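Local coordinates for protein isomaltodextranase (Arthrobacter globiformis, PDB 5AWQ) that hydrolyses alpha-1,6-glucosidic linkages of dextran-like polysaccharides, releasing successive isomaltose units from the non-reducing chain ends, at residues L263-A268 with D314-R319; R533-T538 with A600-W605; N93-S98 with T141-P146. One frame throughout, in Å; residues are numbered along the deposited sequence.

Contact 1 joins two neighbouring parallel strands of the catalytic barrel at its sugar-binding end: the R265 side chain lies about 6 Å from that of D201, the probable nucleophile, and L263 directly follows D262, the probable proton donor. Contact 3, between 93-98 and 141-146, belongs to the loops that follow earlier strands of the same barrel, its centre 31 Å from that of contact 1. Contact 2 lies in the CBM6-family module, beside a second glucose-binding site, with its centre 36 Å from contact 1 and 54 Å from contact 3. Contacts 2 and 3 fall on opposite sides of the chain's centre, and no two of the three contacts touch.

Contact 1: residues L263-A268 with D314-R319; sequences LVRINA and DGDFMR. With GLC (alpha-D-glucopyranose), chain B.
NH1 of R265 sits between an acid and a sugar. OD1 of D316 is 3.1 Å from NH1 of R265 but well out of the guanidinium plane, which makes this a salt bridge of charges alone; the other oxygen, OD2, accepts from the backbone N of A270. NH1 of R265 instead directs a hydrogen to O3 of the bound glucose at 3.0 Å. The guanidinium lies over the carboxylate of D316, the two planes 30° apart. Its rotation is fixed by N267: NH2 of R265 bonds to the backbone O of N267 at 2.8 Å, nearly in the guanidinium plane, while OD1 of N267, 3.1 Å from NE of R265, is tilted out of that plane. This side-on, two-nitrogen grip is possible because the arginine chain bends at both chi2 and chi3. D269 pairs with NH2 of R265 and also bonds the sugar.

The backbone beneath is the parallel pairing of strands 263-265 and 312-314 in the (beta/alpha)8 barrel of this GH27 enzyme. N of D314 gives its hydrogen to O of V264 at 2.8 Å, and N of I266 returns one to O of D314. The D314 carboxylate, turned 79° from the guanidinium, packs its OD2 against CG of R265 and forms a salt bridge with R199; its OD1 accepts from N of D316 at 2.8 Å, closing an Asx turn. Where the chains leave the sheet, ND2 of N267 meets O of G315 at 3.0 Å, a bent bond arriving from above the carbonyl plane.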
# COMPACT_ATOMS: atom_id res chain seq x y z
N LEU A 263 -1.43 0.24 4.90
CA LEU A 263 -2.05 -0.50 3.80
C LEU A 263 -3.55 -0.34 3.82
O LEU A 263 -4.15 -0.26 4.89
CB LEU A 263 -1.75 -2.00 3.93
CG LEU A 263 -0.42 -2.57 3.46
CD1 LEU A 263 0.71 -2.06 4.29
CD2 LEU A 263 -0.48 -4.09 3.45
N VAL A 264 -4.16 -0.32 2.63
CA VAL A 264 -5.60 -0.34 2.47
C VAL A 264 -6.00 -1.42 1.46
O VAL A 264 -5.42 -1.51 0.37
CB VAL A 264 -6.19 1.01 1.99
CG1 VAL A 264 -6.17 2.02 3.12
CG2 VAL A 264 -5.49 1.55 0.75
N ARG A 265 -6.98 -2.24 1.82
CA ARG A 265 -7.59 -3.16 0.85
C ARG A 265 -8.29 -2.37 -0.25
O ARG A 265 -9.03 -1.42 0.04
CB ARG A 265 -8.58 -4.09 1.54
CG ARG A 265 -7.96 -5.37 2.09
CD ARG A 265 -7.81 -6.47 1.03
NE ARG A 265 -9.13 -6.80 0.52
CZ ARG A 265 -10.06 -7.50 1.16
NH1 ARG A 265 -9.80 -8.08 2.32
NH2 ARG A 265 -11.27 -7.61 0.61
N ILE A 266 -8.08 -2.82 -1.49
CA ILE A 266 -8.61 -2.13 -2.66
C ILE A 266 -9.57 -2.97 -3.51
O ILE A 266 -9.97 -2.56 -4.61
CB ILE A 266 -7.49 -1.51 -3.53
CG1 ILE A 266 -6.39 -2.52 -3.95
CG2 ILE A 266 -6.85 -0.36 -2.77
CD1 ILE A 266 -6.83 -3.76 -4.72
N ASN A 267 -9.98 -4.11 -2.96
CA ASN A 267 -10.84 -5.07 -3.67
C ASN A 267 -11.75 -5.81 -2.73
O ASN A 267 -11.54 -5.83 -1.52
CB ASN A 267 -9.98 -6.07 -4.46
CG ASN A 267 -9.04 -6.90 -3.58
OD1 ASN A 267 -8.56 -6.46 -2.51
ND2 ASN A 267 -8.71 -8.10 -4.07
N ALA A 268 -12.80 -6.39 -3.30
CA ALA A 268 -13.57 -7.40 -2.60
C ALA A 268 -12.69 -8.61 -2.28
O ALA A 268 -11.63 -8.81 -2.89
CB ALA A 268 -14.76 -7.83 -3.46
N ASP A 314 -3.41 -2.95 -1.00
CA ASP A 314 -3.50 -4.36 -0.62
C ASP A 314 -4.52 -5.07 -1.51
O ASP A 314 -5.71 -4.78 -1.43
CB ASP A 314 -3.89 -4.42 0.87
CG ASP A 314 -4.07 -5.82 1.42
OD1 ASP A 314 -3.92 -6.82 0.71
OD2 ASP A 314 -4.38 -5.88 2.61
N GLY A 315 -4.03 -5.95 -2.37
CA GLY A 315 -4.87 -6.76 -3.25
C GLY A 315 -5.38 -8.06 -2.66
O GLY A 315 -5.90 -8.90 -3.39
N ASP A 316 -5.29 -8.19 -1.34
CA ASP A 316 -5.79 -9.36 -0.62
C ASP A 316 -4.92 -10.60 -0.83
O ASP A 316 -3.70 -10.48 -0.88
CB ASP A 316 -7.29 -9.60 -0.88
CG ASP A 316 -7.99 -10.28 0.30
OD1 ASP A 316 -7.59 -10.05 1.46
OD2 ASP A 316 -8.97 -10.98 0.07
N PHE A 317 -5.52 -11.78 -0.85
CA PHE A 317 -4.75 -13.00 -0.81
C PHE A 317 -4.64 -13.70 -2.15
O PHE A 317 -5.56 -13.68 -2.94
CB PHE A 317 -5.38 -13.97 0.19
CG PHE A 317 -5.62 -13.36 1.54
CD1 PHE A 317 -4.64 -12.62 2.18
CD2 PHE A 317 -6.83 -13.54 2.18
CE1 PHE A 317 -4.88 -12.04 3.41
CE2 PHE A 317 -7.07 -12.98 3.43
CZ PHE A 317 -6.08 -12.23 4.04
N MET A 318 -3.48 -14.29 -2.37
CA MET A 318 -3.23 -15.12 -3.55
C MET A 318 -3.57 -16.57 -3.24
O MET A 318 -3.03 -17.15 -2.31
CB MET A 318 -1.77 -15.00 -3.97
CG MET A 318 -1.46 -13.62 -4.54
SD MET A 318 0.19 -13.43 -5.21
CE MET A 318 1.15 -13.42 -3.71
N ARG A 319 -4.47 -17.12 -4.05
CA ARG A 319 -4.91 -18.52 -3.91
C ARG A 319 -4.56 -19.20 -5.24
O ARG A 319 -5.40 -19.36 -6.12
CB ARG A 319 -6.41 -18.59 -3.60
CG ARG A 319 -6.85 -17.76 -2.38
CD ARG A 319 -8.24 -18.13 -1.90
NE ARG A 319 -8.25 -19.53 -1.51
CZ ARG A 319 -9.31 -20.34 -1.44
NH1 ARG A 319 -10.54 -19.91 -1.67
NH2 ARG A 319 -9.10 -21.61 -1.14
C1 GLC B . -14.26 -9.59 5.75
C2 GLC B . -12.94 -9.29 5.05
C3 GLC B . -12.17 -10.55 4.69
C4 GLC B . -12.02 -11.45 5.91
C5 GLC B . -13.42 -11.71 6.47
C6 GLC B . -13.41 -12.57 7.74
O2 GLC B . -13.21 -8.51 3.90
O3 GLC B . -10.90 -10.23 4.11
O4 GLC B . -11.40 -12.67 5.55
O5 GLC B . -14.07 -10.49 6.81
O6 GLC B . -14.75 -12.94 8.05

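Contact 2: residues R533-T538 with A600-W605; sequences RYANAT and AINLNW. With GLC (alpha-D-glucopyranose), chain C.
One face of the W605 indole carries R533: its CB sits 3.5 Å from the centroid of the six-membered ring, a CH-pi contact almost on the ring normal, and CD of R533 lies 3.4 Å from NE1 of W605. The strands are antiparallel neighbours in the beta-sandwich of the CBM6-family module, and N604 and W605 both face R533 in a classic beta bulge. The Y534 ring has CB of N536 at its edge and meets F564 edge-to-face. With CG anti to the backbone N (chi1 -173°) and the chain extended to NE, R533 ends with its guanidinium turned 18° from the indole plane. NH1 of R533 donates to O of G495, while D497 accepts from NE1 of W605.

R533 N bonds to O of W605, and N604 N to O of R533 at 2.8 Å. Past the bulge, A535 and N602 form a regular hydrogen-bonded pair. The side chain of N602 and CB of A600 border a bound glucose, consistent with the carbohydrate binding expected of such a module. At the strand end, OD1 of N536 closes an Asx turn, accepting from N of T538 at 3.1 Å and, in the carbonyl plane, from OG1 of T538 at 2.7 Å.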
# COMPACT_ATOMS: atom_id res chain seq x y z
N ARG A 533 12.70 19.53 -14.72
CA ARG A 533 12.02 20.04 -15.91
C ARG A 533 10.62 20.44 -15.52
O ARG A 533 9.84 19.62 -15.00
CB ARG A 533 12.00 19.05 -17.08
CG ARG A 533 11.43 19.63 -18.37
CD ARG A 533 11.77 18.78 -19.58
NE ARG A 533 11.54 19.48 -20.84
CZ ARG A 533 10.46 19.39 -21.62
NH1 ARG A 533 9.43 18.62 -21.29
NH2 ARG A 533 10.40 20.08 -22.75
N TYR A 534 10.29 21.69 -15.80
CA TYR A 534 9.11 22.32 -15.25
C TYR A 534 8.44 23.29 -16.22
O TYR A 534 9.03 23.69 -17.23
CB TYR A 534 9.51 23.08 -13.97
CG TYR A 534 10.17 24.41 -14.29
CD1 TYR A 534 11.51 24.47 -14.68
CD2 TYR A 534 9.44 25.58 -14.25
CE1 TYR A 534 12.11 25.69 -14.99
CE2 TYR A 534 10.03 26.80 -14.57
CZ TYR A 534 11.35 26.83 -14.94
OH TYR A 534 11.93 28.05 -15.25
N ALA A 535 7.19 23.65 -15.92
CA ALA A 535 6.51 24.78 -16.57
C ALA A 535 6.08 25.77 -15.48
O ALA A 535 5.79 25.37 -14.35
CB ALA A 535 5.31 24.31 -17.38
N ASN A 536 6.08 27.05 -15.83
CA ASN A 536 5.63 28.13 -14.94
C ASN A 536 5.25 29.37 -15.75
O ASN A 536 6.12 30.12 -16.18
CB ASN A 536 6.72 28.49 -13.93
CG ASN A 536 6.39 29.76 -13.14
OD1 ASN A 536 5.23 30.17 -13.05
ND2 ASN A 536 7.41 30.37 -12.56
N ALA A 537 3.96 29.58 -15.94
CA ALA A 537 3.47 30.77 -16.63
C ALA A 537 2.54 31.56 -15.72
O ALA A 537 1.50 32.07 -16.15
CB ALA A 537 2.77 30.39 -17.92
N THR A 538 2.91 31.66 -14.44
CA THR A 538 2.16 32.46 -13.47
C THR A 538 2.38 33.95 -13.66
O THR A 538 1.66 34.76 -13.07
CB THR A 538 2.57 32.12 -12.02
OG1 THR A 538 3.99 32.30 -11.86
CG2 THR A 538 2.20 30.68 -11.67
N ALA A 600 3.46 28.79 -8.64
CA ALA A 600 3.13 27.39 -8.93
C ALA A 600 4.00 26.89 -10.07
O ALA A 600 4.49 27.67 -10.89
CB ALA A 600 1.66 27.28 -9.30
N ILE A 601 4.20 25.57 -10.14
CA ILE A 601 4.83 24.96 -11.30
C ILE A 601 4.06 23.71 -11.71
O ILE A 601 3.26 23.19 -10.93
CB ILE A 601 6.31 24.57 -11.08
CG1 ILE A 601 6.45 23.34 -10.15
CG2 ILE A 601 7.10 25.77 -10.58
CD1 ILE A 601 7.84 22.75 -10.09
N ASN A 602 4.30 23.27 -12.94
CA ASN A 602 4.03 21.89 -13.35
C ASN A 602 5.37 21.17 -13.44
O ASN A 602 6.31 21.72 -14.01
CB ASN A 602 3.30 21.85 -14.70
CG ASN A 602 1.92 22.47 -14.63
OD1 ASN A 602 1.30 22.52 -13.57
ND2 ASN A 602 1.43 22.96 -15.78
N LEU A 603 5.45 19.95 -12.91
CA LEU A 603 6.71 19.23 -12.83
C LEU A 603 6.67 18.03 -13.77
O LEU A 603 5.79 17.18 -13.66
CB LEU A 603 6.98 18.73 -11.41
CG LEU A 603 8.32 18.02 -11.23
CD1 LEU A 603 9.49 18.97 -11.49
CD2 LEU A 603 8.44 17.38 -9.86
N ASN A 604 7.63 17.96 -14.70
CA ASN A 604 7.73 16.83 -15.63
C ASN A 604 8.62 15.72 -15.09
O ASN A 604 8.25 14.54 -15.09
CB ASN A 604 8.27 17.31 -16.97
CG ASN A 604 8.08 16.32 -18.11
OD1 ASN A 604 7.44 15.25 -17.99
ND2 ASN A 604 8.61 16.67 -19.23
N TRP A 605 9.82 16.08 -14.65
CA TRP A 605 10.76 15.12 -14.13
C TRP A 605 11.85 15.77 -13.33
O TRP A 605 12.02 16.99 -13.36
CB TRP A 605 11.38 14.25 -15.25
CG TRP A 605 11.96 14.93 -16.48
CD1 TRP A 605 11.43 14.89 -17.73
CD2 TRP A 605 13.20 15.67 -16.60
NE1 TRP A 605 12.23 15.56 -18.62
CE2 TRP A 605 13.32 16.05 -17.95
CE3 TRP A 605 14.19 16.05 -15.70
CZ2 TRP A 605 14.41 16.80 -18.43
CZ3 TRP A 605 15.28 16.80 -16.18
CH2 TRP A 605 15.37 17.16 -17.53
C1 GLC C . -3.01 27.01 -14.73
C2 GLC C . -2.36 25.99 -15.65
C3 GLC C . -2.03 24.73 -14.87
C4 GLC C . -1.17 25.09 -13.66
C5 GLC C . -1.84 26.15 -12.81
C6 GLC C . -0.95 26.58 -11.65
O2 GLC C . -3.26 25.69 -16.72
O3 GLC C . -1.30 23.84 -15.72
O4 GLC C . -0.92 23.93 -12.86
O5 GLC C . -2.14 27.29 -13.64
O6 GLC C . -1.66 27.49 -10.80

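Contact 3: residues N93-S98 with T141-P146; sequences NGYITS and TVLGRP
N93 sends its side-chain amide across to T141: ND2 donates to the backbone O of T141 at 3.0 Å, in a nearly straight bond (166°). The oxygen lies in the plane of the N93 amide, although the nitrogen stands above the plane of the T141 carbonyl. CG of N93 is anti to its own carbonyl carbon (chi1 -46°), which carries the amide over to T141 while CA of N93 stays 3.1 Å from O of T141 in a CA-H...O contact. The amide's other branch turns to L143, whose CD1 lies 3.5 Å from OD1 of N93.

Chi1 of L143 puts CG anti to the backbone N and carries the branch in between N93 and Y95; chi2 near 66° then sends CD1 to the asparagine and CD2 to the edge of the Y95 ring, 4.5 Å from CE2. The leucine and tyrosine side chains cross at about a right angle, with OH of Y95 at 4.0 Å from CB of L143. That hydroxyl also bonds to O of Y182, on helix 179-193.

A water fills the junction, donating to O of N93 at 2.8 Å, accepting from N of L143, and reaching OH of Y95 through a weak bond. Cut back to an alanine, N93 would probably leave O of T141 without its side-chain amide donor and CD1 of L143 without the surface it rests on. L143 and G144 are the central residues of a type II beta turn, V142 to R145, closed by R145 N to V142 O, with glycine in the positive-phi third position familiar from this turn.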
# COMPACT_ATOMS: atom_id res chain seq x y z
N ASN A 93 -6.69 -7.38 31.36
CA ASN A 93 -7.12 -6.13 30.75
C ASN A 93 -7.96 -6.30 29.47
O ASN A 93 -8.14 -5.36 28.74
CB ASN A 93 -5.90 -5.26 30.47
CG ASN A 93 -4.96 -5.20 31.65
OD1 ASN A 93 -3.82 -5.68 31.57
ND2 ASN A 93 -5.41 -4.61 32.75
N GLY A 94 -8.43 -7.51 29.20
CA GLY A 94 -9.38 -7.76 28.10
C GLY A 94 -8.80 -8.03 26.74
O GLY A 94 -9.53 -8.02 25.75
N TYR A 95 -7.50 -8.34 26.67
CA TYR A 95 -6.84 -8.61 25.39
C TYR A 95 -6.77 -10.11 25.14
O TYR A 95 -6.38 -10.88 26.02
CB TYR A 95 -5.45 -7.97 25.33
CG TYR A 95 -5.46 -6.48 25.62
CD1 TYR A 95 -6.50 -5.65 25.19
CD2 TYR A 95 -4.41 -5.90 26.34
CE1 TYR A 95 -6.51 -4.30 25.44
CE2 TYR A 95 -4.42 -4.55 26.61
CZ TYR A 95 -5.46 -3.74 26.15
OH TYR A 95 -5.49 -2.38 26.40
N ILE A 96 -7.16 -10.54 23.94
CA ILE A 96 -7.23 -11.97 23.65
C ILE A 96 -5.86 -12.63 23.82
O ILE A 96 -4.84 -12.11 23.34
CB ILE A 96 -7.82 -12.28 22.25
CG1 ILE A 96 -7.12 -11.49 21.13
CG2 ILE A 96 -9.31 -12.03 22.24
CD1 ILE A 96 -7.23 -12.15 19.77
N THR A 97 -5.84 -13.77 24.50
CA THR A 97 -4.60 -14.48 24.77
C THR A 97 -4.18 -15.42 23.64
O THR A 97 -3.01 -15.79 23.56
CB THR A 97 -4.69 -15.29 26.08
OG1 THR A 97 -5.78 -16.21 26.01
CG2 THR A 97 -4.88 -14.38 27.30
N SER A 98 -5.10 -15.84 22.78
CA SER A 98 -4.71 -16.69 21.66
C SER A 98 -5.66 -16.50 20.48
O SER A 98 -6.54 -15.66 20.53
CB SER A 98 -4.68 -18.16 22.09
OG SER A 98 -4.01 -18.98 21.14
N THR A 141 -10.18 -4.99 33.98
CA THR A 141 -10.12 -3.53 33.94
C THR A 141 -9.12 -3.06 32.88
O THR A 141 -8.23 -3.80 32.43
CB THR A 141 -9.71 -2.96 35.31
OG1 THR A 141 -8.47 -3.55 35.69
CG2 THR A 141 -10.77 -3.30 36.39
N VAL A 142 -9.30 -1.81 32.47
CA VAL A 142 -8.51 -1.21 31.41
C VAL A 142 -7.04 -1.10 31.85
O VAL A 142 -6.76 -0.67 32.97
CB VAL A 142 -9.10 0.15 30.98
CG1 VAL A 142 -8.17 0.88 30.02
CG2 VAL A 142 -10.47 -0.02 30.34
N LEU A 143 -6.11 -1.43 30.96
CA LEU A 143 -4.68 -1.31 31.25
C LEU A 143 -4.34 0.08 31.71
O LEU A 143 -4.65 1.05 31.02
CB LEU A 143 -3.86 -1.61 30.00
CG LEU A 143 -2.35 -1.68 30.18
CD1 LEU A 143 -1.93 -2.84 31.05
CD2 LEU A 143 -1.68 -1.76 28.82
N GLY A 144 -3.70 0.18 32.88
CA GLY A 144 -3.35 1.48 33.46
C GLY A 144 -4.52 2.29 34.03
O GLY A 144 -4.31 3.40 34.51
N ARG A 145 -5.73 1.73 33.97
CA ARG A 145 -6.95 2.41 34.43
C ARG A 145 -7.80 1.41 35.24
O ARG A 145 -8.86 0.94 34.78
CB ARG A 145 -7.75 3.00 33.26
CG ARG A 145 -7.07 4.17 32.56
CD ARG A 145 -6.94 5.40 33.44
NE ARG A 145 -8.26 5.81 33.91
CZ ARG A 145 -9.09 6.63 33.26
NH1 ARG A 145 -8.74 7.16 32.08
NH2 ARG A 145 -10.28 6.92 33.77
N PRO A 146 -7.34 1.08 36.46
CA PRO A 146 -8.09 0.14 37.30
C PRO A 146 -9.46 0.64 37.70
O PRO A 146 -10.27 -0.15 38.17
CB PRO A 146 -7.21 0.00 38.54
CG PRO A 146 -6.42 1.26 38.58
CD PRO A 146 -6.14 1.58 37.14
O HOH W 1 -7.20 -2.69 28.58